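Local structure of MdcE (Pseudomonas aeruginosa, 5VIP) at residues L174-P177 against G178-V181; A205-P208 against P209-Y212; D215-S219 against L220-W224. The protein probably acts as the gamma subunit of a biotin-independent malonate decarboxylase, with a role in carboxyl transfer. One frame throughout, in Å; residues are numbered along the deposited sequence.

Contact 1. Residues L174-P177 against G178-V181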
loop_
_atom_site.group_PDB
_atom_site.type_symbol
_atom_site.label_atom_id
_atom_site.label_comp_id
_atom_site.label_asym_id
_atom_site.label_seq_id
_atom_site.Cartn_x
_atom_site.Cartn_y
_atom_site.Cartn_z
ATOM N N LEU A 174 -20.094 6.316 -2.020
ATOM C CA LEU A 174 -21.522 6.241 -2.302
ATOM C C LEU A 174 -22.160 5.211 -1.365
ATOM O O LEU A 174 -21.591 4.142 -1.108
ATOM C CB LEU A 174 -21.771 5.889 -3.768
ATOM C CG LEU A 174 -21.096 6.850 -4.751
ATOM C CD1 LEU A 174 -21.451 6.523 -6.180
ATOM C CD2 LEU A 174 -21.427 8.292 -4.409
ATOM N N HIS A 175 -23.327 5.552 -0.826
ATOM C CA HIS A 175 -23.999 4.682 0.125
ATOM C C HIS A 175 -24.876 3.719 -0.660
ATOM O O HIS A 175 -26.067 3.968 -0.868
ATOM C CB HIS A 175 -24.819 5.502 1.131
ATOM C CG HIS A 175 -25.393 4.691 2.253
ATOM N ND1 HIS A 175 -26.687 4.216 2.246
ATOM C CD2 HIS A 175 -24.849 4.276 3.422
ATOM C CE1 HIS A 175 -26.915 3.541 3.358
ATOM N NE2 HIS A 175 -25.815 3.562 4.089
ATOM N N ASP A 176 -24.273 2.619 -1.093
ATOM C CA ASP A 176 -24.902 1.674 -2.014
ATOM C C ASP A 176 -24.333 0.276 -1.777
ATOM O O ASP A 176 -23.144 0.139 -1.463
ATOM C CB ASP A 176 -24.668 2.132 -3.455
ATOM C CG ASP A 176 -25.076 1.102 -4.474
ATOM O OD1 ASP A 176 -26.271 1.066 -4.817
ATOM O OD2 ASP A 176 -24.209 0.331 -4.939
ATOM N N PRO A 177 -25.171 -0.769 -1.913
ATOM C CA PRO A 177 -24.719 -2.135 -1.612
ATOM C C PRO A 177 -23.609 -2.644 -2.523
ATOM O O PRO A 177 -22.940 -3.619 -2.171
ATOM C CB PRO A 177 -25.993 -2.978 -1.804
ATOM C CG PRO A 177 -27.109 -2.029 -1.610
ATOM C CD PRO A 177 -26.624 -0.727 -2.178
ATOM N N GLY A 178 -23.414 -2.007 -3.672
ATOM C CA GLY A 178 -22.346 -2.402 -4.572
ATOM C C GLY A 178 -21.002 -1.807 -4.178
ATOM O O GLY A 178 -19.973 -2.153 -4.750
ATOM N N VAL A 179 -21.015 -0.896 -3.211
ATOM C CA VAL A 179 -19.787 -0.258 -2.759
ATOM C C VAL A 179 -19.246 -1.071 -1.597
ATOM O O VAL A 179 -19.885 -1.184 -0.558
ATOM C CB VAL A 179 -20.002 1.202 -2.328
ATOM C CG1 VAL A 179 -18.683 1.821 -1.872
ATOM C CG2 VAL A 179 -20.574 2.018 -3.486
HETATM N N MSE A 180 -18.076 -1.662 -1.789
HETATM C CA MSE A 180 -17.518 -2.559 -0.788
HETATM C C MSE A 180 -16.026 -2.330 -0.661
HETATM O O MSE A 180 -15.320 -2.227 -1.661
HETATM C CB MSE A 180 -17.798 -4.019 -1.147
HETATM C CG MSE A 180 -19.278 -4.386 -1.079
HETATM SE SE MSE A 180 -19.627 -6.169 -1.794
HETATM C CE MSE A 180 -19.270 -5.863 -3.675
ATOM N N VAL A 181 -15.569 -2.223 0.578
ATOM C CA VAL A 181 -14.147 -2.124 0.874
ATOM C C VAL A 181 -13.758 -3.389 1.619
ATOM O O VAL A 181 -14.432 -3.763 2.584
ATOM C CB VAL A 181 -13.814 -0.898 1.734
ATOM C CG1 VAL A 181 -12.296 -0.799 1.954
ATOM C CG2 VAL A 181 -14.363 0.377 1.101
HETATM O O HOH W 1 -22.122 -1.542 0.905
#
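Asp176 to Val179 form a type I beta turn, with Pro177 and Gly178 at its corners, the reversal that carries the chain from strand 170-174 into strand 180-182. Asp176, at the first position, also makes an Asx turn: its CG stands anti to the backbone N (chi1 170°), which brings OD2 back over the turn, where Gly178 N donates to it at 2.8 Å. The N-H meets this oxygen from above the carboxylate plane, 56° out of it, and the bond is bent; OD2 also makes a salt bridge with Arg24, so the backbone amide and the guanidinium share one oxygen. Val179 N then gives the bond that closes the beta turn, to Asp176 O at 2.9 Å. Val179 CG2, anti to the carbonyl carbon of its own residue, lies against the end of the preceding strand, 3.3 Å from Leu174 O and 4.1 Å from Leu174 CB, while Ile214 and Leu152 pack around the same valine. Met180, a selenomethionine, opens the strand with backbone bonds to Gly154 and Ala156, and its CG passes 3.9 Å from Pro177 O. Water 1 ties the two ends of the turn together, donating to Asp176 O at 3.1 Å and to Val179 O at 2.7 Å.

Contact 2. Residues A205-P208 against P209-Y212; sequences AKVP and PMAY
Two overlapping beta turns, Val207-Met210 and Pro208-Ala211, with Pro208 and Pro209 at the corners of the first, lead the chain out of helix 200-204 and on toward helix 214-219. Two successive i to i+3 backbone bonds hold them: Met210 N donates to Val207 O at 2.8 Å, and Ala211 N to Pro208 O at 3.1 Å. The proline rings lie side by side and point the same way; the Pro-Pro linkage holds Pro208 CB 3.3 Å from Pro209 CD. Val207 CG1 touches Met210 CB at 3.8 Å and Pro209 CD at 4.1 Å. The selenomethionine chain is extended throughout, CG anti to the backbone N (chi1 -174°), which carries SE past Val207 CB. Water 2 donates to Pro208 O at 2.7 Å and to Ala211 O at 3.1 Å, giving the proline carbonyl a second donor. Met210 packs on Leu203 and Ala204 of helix 200-204, its O is hydrogen-bonded to His182 NE2 of strand 180-182, and Val207, Pro209 and Met210 meet a chain of another protein; Pro208 and Ala211 rest against Ser219 and Ser216 of helix 214-219, respectively.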
loop_
_atom_site.group_PDB
_atom_site.type_symbol
_atom_site.label_atom_id
_atom_site.label_comp_id
_atom_site.label_asym_id
_atom_site.label_seq_id
_atom_site.Cartn_x
_atom_site.Cartn_y
_atom_site.Cartn_z
ATOM N N ALA A 205 -21.043 -10.305 8.767
ATOM C CA ALA A 205 -21.998 -9.240 9.061
ATOM C C ALA A 205 -22.010 -8.825 10.531
ATOM O O ALA A 205 -22.400 -7.707 10.857
ATOM C CB ALA A 205 -23.402 -9.663 8.624
ATOM N N LYS A 206 -21.586 -9.715 11.422
ATOM C CA LYS A 206 -21.602 -9.408 12.855
ATOM C C LYS A 206 -20.268 -8.827 13.339
ATOM O O LYS A 206 -20.151 -8.381 14.485
ATOM C CB LYS A 206 -21.958 -10.656 13.656
ATOM N N VAL A 207 -19.267 -8.829 12.461
ATOM C CA VAL A 207 -17.924 -8.358 12.810
ATOM C C VAL A 207 -17.543 -7.186 11.903
ATOM O O VAL A 207 -17.126 -7.404 10.770
ATOM C CB VAL A 207 -16.881 -9.499 12.669
ATOM C CG1 VAL A 207 -15.509 -9.063 13.188
ATOM C CG2 VAL A 207 -17.361 -10.747 13.398
ATOM N N PRO A 208 -17.709 -5.941 12.390
ATOM C CA PRO A 208 -17.611 -4.754 11.519
ATOM C C PRO A 208 -16.330 -4.669 10.663
ATOM O O PRO A 208 -16.460 -4.463 9.457
ATOM C CB PRO A 208 -17.690 -3.586 12.507
ATOM C CG PRO A 208 -18.480 -4.139 13.659
ATOM C CD PRO A 208 -18.076 -5.587 13.772
ATOM N N PRO A 209 -15.125 -4.850 11.249
ATOM C CA PRO A 209 -13.974 -4.727 10.341
ATOM C C PRO A 209 -13.880 -5.872 9.329
ATOM O O PRO A 209 -13.106 -5.792 8.368
ATOM C CB PRO A 209 -12.768 -4.728 11.292
ATOM C CG PRO A 209 -13.245 -5.401 12.525
ATOM C CD PRO A 209 -14.705 -5.059 12.649
HETATM N N MSE A 210 -14.684 -6.911 9.531
HETATM C CA MSE A 210 -14.686 -8.073 8.655
HETATM C C MSE A 210 -15.780 -7.972 7.596
HETATM O O MSE A 210 -15.754 -8.669 6.582
HETATM C CB MSE A 210 -14.868 -9.337 9.490
HETATM C CG MSE A 210 -14.750 -10.633 8.730
HETATM SE SE MSE A 210 -15.076 -12.128 9.963
HETATM C CE MSE A 210 -15.092 -13.584 8.672
ATOM N N ALA A 211 -16.735 -7.083 7.841
ATOM C CA ALA A 211 -17.886 -6.926 6.958
ATOM C C ALA A 211 -17.527 -6.232 5.643
ATOM O O ALA A 211 -16.595 -5.424 5.586
ATOM C CB ALA A 211 -18.984 -6.162 7.668
ATOM N N TYR A 212 -18.285 -6.557 4.599
ATOM C CA TYR A 212 -18.060 -6.021 3.256
ATOM C C TYR A 212 -18.867 -4.744 2.964
ATOM O O TYR A 212 -18.492 -3.955 2.096
ATOM C CB TYR A 212 -18.384 -7.097 2.206
ATOM C CG TYR A 212 -17.312 -8.159 2.100
ATOM C CD1 TYR A 212 -17.263 -9.220 3.001
ATOM C CD2 TYR A 212 -16.332 -8.086 1.117
ATOM C CE1 TYR A 212 -16.275 -10.186 2.918
ATOM C CE2 TYR A 212 -15.337 -9.048 1.025
ATOM C CZ TYR A 212 -15.308 -10.092 1.938
ATOM O OH TYR A 212 -14.320 -11.045 1.845
HETATM O O HOH W 2 -15.482 -3.115 7.335
#

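Contact 3. Residues D215-S219 against L220-W224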
loop_
_atom_site.group_PDB
_atom_site.type_symbol
_atom_site.label_atom_id
_atom_site.label_comp_id
_atom_site.label_asym_id
_atom_site.label_seq_id
_atom_site.Cartn_x
_atom_site.Cartn_y
_atom_site.Cartn_z
ATOM N N ASP A 215 -21.667 0.519 5.388
ATOM C CA ASP A 215 -22.040 1.017 6.710
ATOM C C ASP A 215 -21.052 0.535 7.777
ATOM O O ASP A 215 -20.613 1.310 8.631
ATOM C CB ASP A 215 -23.459 0.586 7.072
ATOM C CG ASP A 215 -24.508 1.489 6.460
ATOM O OD1 ASP A 215 -24.233 2.697 6.318
ATOM O OD2 ASP A 215 -25.599 0.994 6.118
ATOM N N SER A 216 -20.721 -0.752 7.725
ATOM C CA SER A 216 -19.712 -1.322 8.606
ATOM C C SER A 216 -18.387 -0.580 8.485
ATOM O O SER A 216 -17.778 -0.228 9.494
ATOM C CB SER A 216 -19.503 -2.798 8.292
ATOM O OG SER A 216 -20.666 -3.544 8.597
ATOM N N TYR A 217 -17.949 -0.343 7.248
ATOM C CA TYR A 217 -16.684 0.350 7.013
ATOM C C TYR A 217 -16.731 1.758 7.592
ATOM O O TYR A 217 -15.781 2.202 8.233
ATOM C CB TYR A 217 -16.357 0.391 5.514
ATOM C CG TYR A 217 -15.028 1.046 5.189
ATOM C CD1 TYR A 217 -13.831 0.366 5.383
ATOM C CD2 TYR A 217 -14.973 2.335 4.672
ATOM C CE1 TYR A 217 -12.613 0.955 5.084
ATOM C CE2 TYR A 217 -13.755 2.939 4.373
ATOM C CZ TYR A 217 -12.578 2.237 4.577
ATOM O OH TYR A 217 -11.364 2.823 4.282
ATOM N N ALA A 218 -17.857 2.446 7.384
ATOM C CA ALA A 218 -18.044 3.795 7.902
ATOM C C ALA A 218 -17.943 3.828 9.431
ATOM O O ALA A 218 -17.436 4.799 10.006
ATOM C CB ALA A 218 -19.401 4.365 7.433
ATOM N N SER A 219 -18.387 2.759 10.090
ATOM C CA SER A 219 -18.334 2.705 11.551
ATOM C C SER A 219 -16.895 2.655 12.084
ATOM O O SER A 219 -16.657 2.944 13.258
ATOM C CB SER A 219 -19.128 1.505 12.073
ATOM O OG SER A 219 -18.402 0.297 11.947
ATOM N N LEU A 220 -15.943 2.284 11.225
ATOM C CA LEU A 220 -14.520 2.297 11.590
ATOM C C LEU A 220 -13.932 3.707 11.659
ATOM O O LEU A 220 -12.807 3.894 12.122
ATOM C CB LEU A 220 -13.717 1.453 10.597
ATOM C CG LEU A 220 -14.035 -0.044 10.567
ATOM C CD1 LEU A 220 -13.278 -0.731 9.441
ATOM C CD2 LEU A 220 -13.717 -0.689 11.905
ATOM N N GLY A 221 -14.668 4.699 11.169
ATOM C CA GLY A 221 -14.168 6.066 11.149
ATOM C C GLY A 221 -13.190 6.372 10.022
ATOM O O GLY A 221 -12.411 7.323 10.108
ATOM N N LEU A 222 -13.238 5.580 8.957
ATOM C CA LEU A 222 -12.309 5.731 7.835
ATOM C C LEU A 222 -12.856 6.549 6.658
ATOM O O LEU A 222 -12.112 6.867 5.735
ATOM C CB LEU A 222 -11.883 4.349 7.337
ATOM C CG LEU A 222 -11.085 3.552 8.374
ATOM C CD1 LEU A 222 -10.963 2.091 7.968
ATOM C CD2 LEU A 222 -9.711 4.171 8.582
ATOM N N LEU A 223 -14.146 6.879 6.676
ATOM C CA LEU A 223 -14.716 7.751 5.643
ATOM C C LEU A 223 -14.906 9.170 6.153
ATOM O O LEU A 223 -15.298 9.377 7.300
ATOM C CB LEU A 223 -16.061 7.218 5.155
ATOM C CG LEU A 223 -16.024 5.894 4.399
ATOM C CD1 LEU A 223 -17.423 5.356 4.214
ATOM C CD2 LEU A 223 -15.319 6.055 3.054
ATOM N N TRP A 224 -14.640 10.153 5.299
ATOM C CA TRP A 224 -14.988 11.527 5.623
ATOM C C TRP A 224 -16.515 11.702 5.493
ATOM O O TRP A 224 -17.156 12.236 6.392
ATOM C CB TRP A 224 -14.234 12.492 4.713
ATOM C CG TRP A 224 -14.343 13.912 5.102
ATOM C CD1 TRP A 224 -13.840 14.501 6.230
ATOM C CD2 TRP A 224 -14.971 14.953 4.352
ATOM N NE1 TRP A 224 -14.132 15.842 6.233
ATOM C CE2 TRP A 224 -14.827 16.147 5.093
ATOM C CE3 TRP A 224 -15.651 14.993 3.129
ATOM C CZ2 TRP A 224 -15.339 17.367 4.649
ATOM C CZ3 TRP A 224 -16.156 16.204 2.693
ATOM C CH2 TRP A 224 -15.996 17.374 3.450
HETATM O O HOH W 3 -16.188 6.990 8.892
#
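Leu220 N and Gly221 N donate back to Tyr217 O and Ala218 O, each at 3.0 Å, near the C-terminal end of helix 214-219, where the chain leaves helical geometry at Gly221 with positive phi (79°). Both bonds are i to i+3. Ala218 O has a second donor: water 3 gives it a hydrogen bond at 2.8 Å and accepts one from Leu223 N at 3.0 Å, bridging the helix end to the chain that follows. Ser219 OG occupies the crowded position between its backbone N and carbonyl carbon (chi1 79°), which sets it to donate to Ser216 O, three residues back, at 2.6 Å and only 17° from the carbonyl plane. Ser216 OG is hydrogen-bonded to Asp213 OD1, and Tyr217 OH to Tyr166 OH.

In Tyr217, CG anti to the backbone N carries the ring outward from the helix, against Leu222 and Leu223. Leu222 crosses it at about a right angle, CD1 3.5 Å from Tyr217 CE1, with Leu222 CB close to the hydroxyl; Leu223 crosses likewise at the ring edge, CG 3.7 Å from Tyr217 CD2. Leu223 CD1 also reaches Ala218 CB. The carbonyls of Ser216, Tyr217 and Ala218 are thus met by turn amides, a serine hydroxyl and a water, while apolar side chains line the ring. Polar ties therefore hold the backbone at the helix end, and the returning chain packs by apolar contact before strand 225-227 begins.

In the fold
The three contacts follow one another along the chain and gather on the same side of the chain's centre. Contact 3 is the meeting place: its centre lies about 12 Å from that of contact 1 and about 11 Å from that of contact 2, whereas the centres of contacts 1 and 2 are about 14 Å apart. His175 NE2 of 174-181 probably hydrogen-bonds Asp215 OD1 at 2.9 Å, and Val181 CG1 packs on Tyr217 CE1. Helix 214-219 also receives 205-212, with Ala211 CB 3.2 Å from Ser216 OG. Contacts 1 and 2 touch through Met180 CG and Tyr212 O, 3.3 Å apart. All three also come within reach of a chain of another protein.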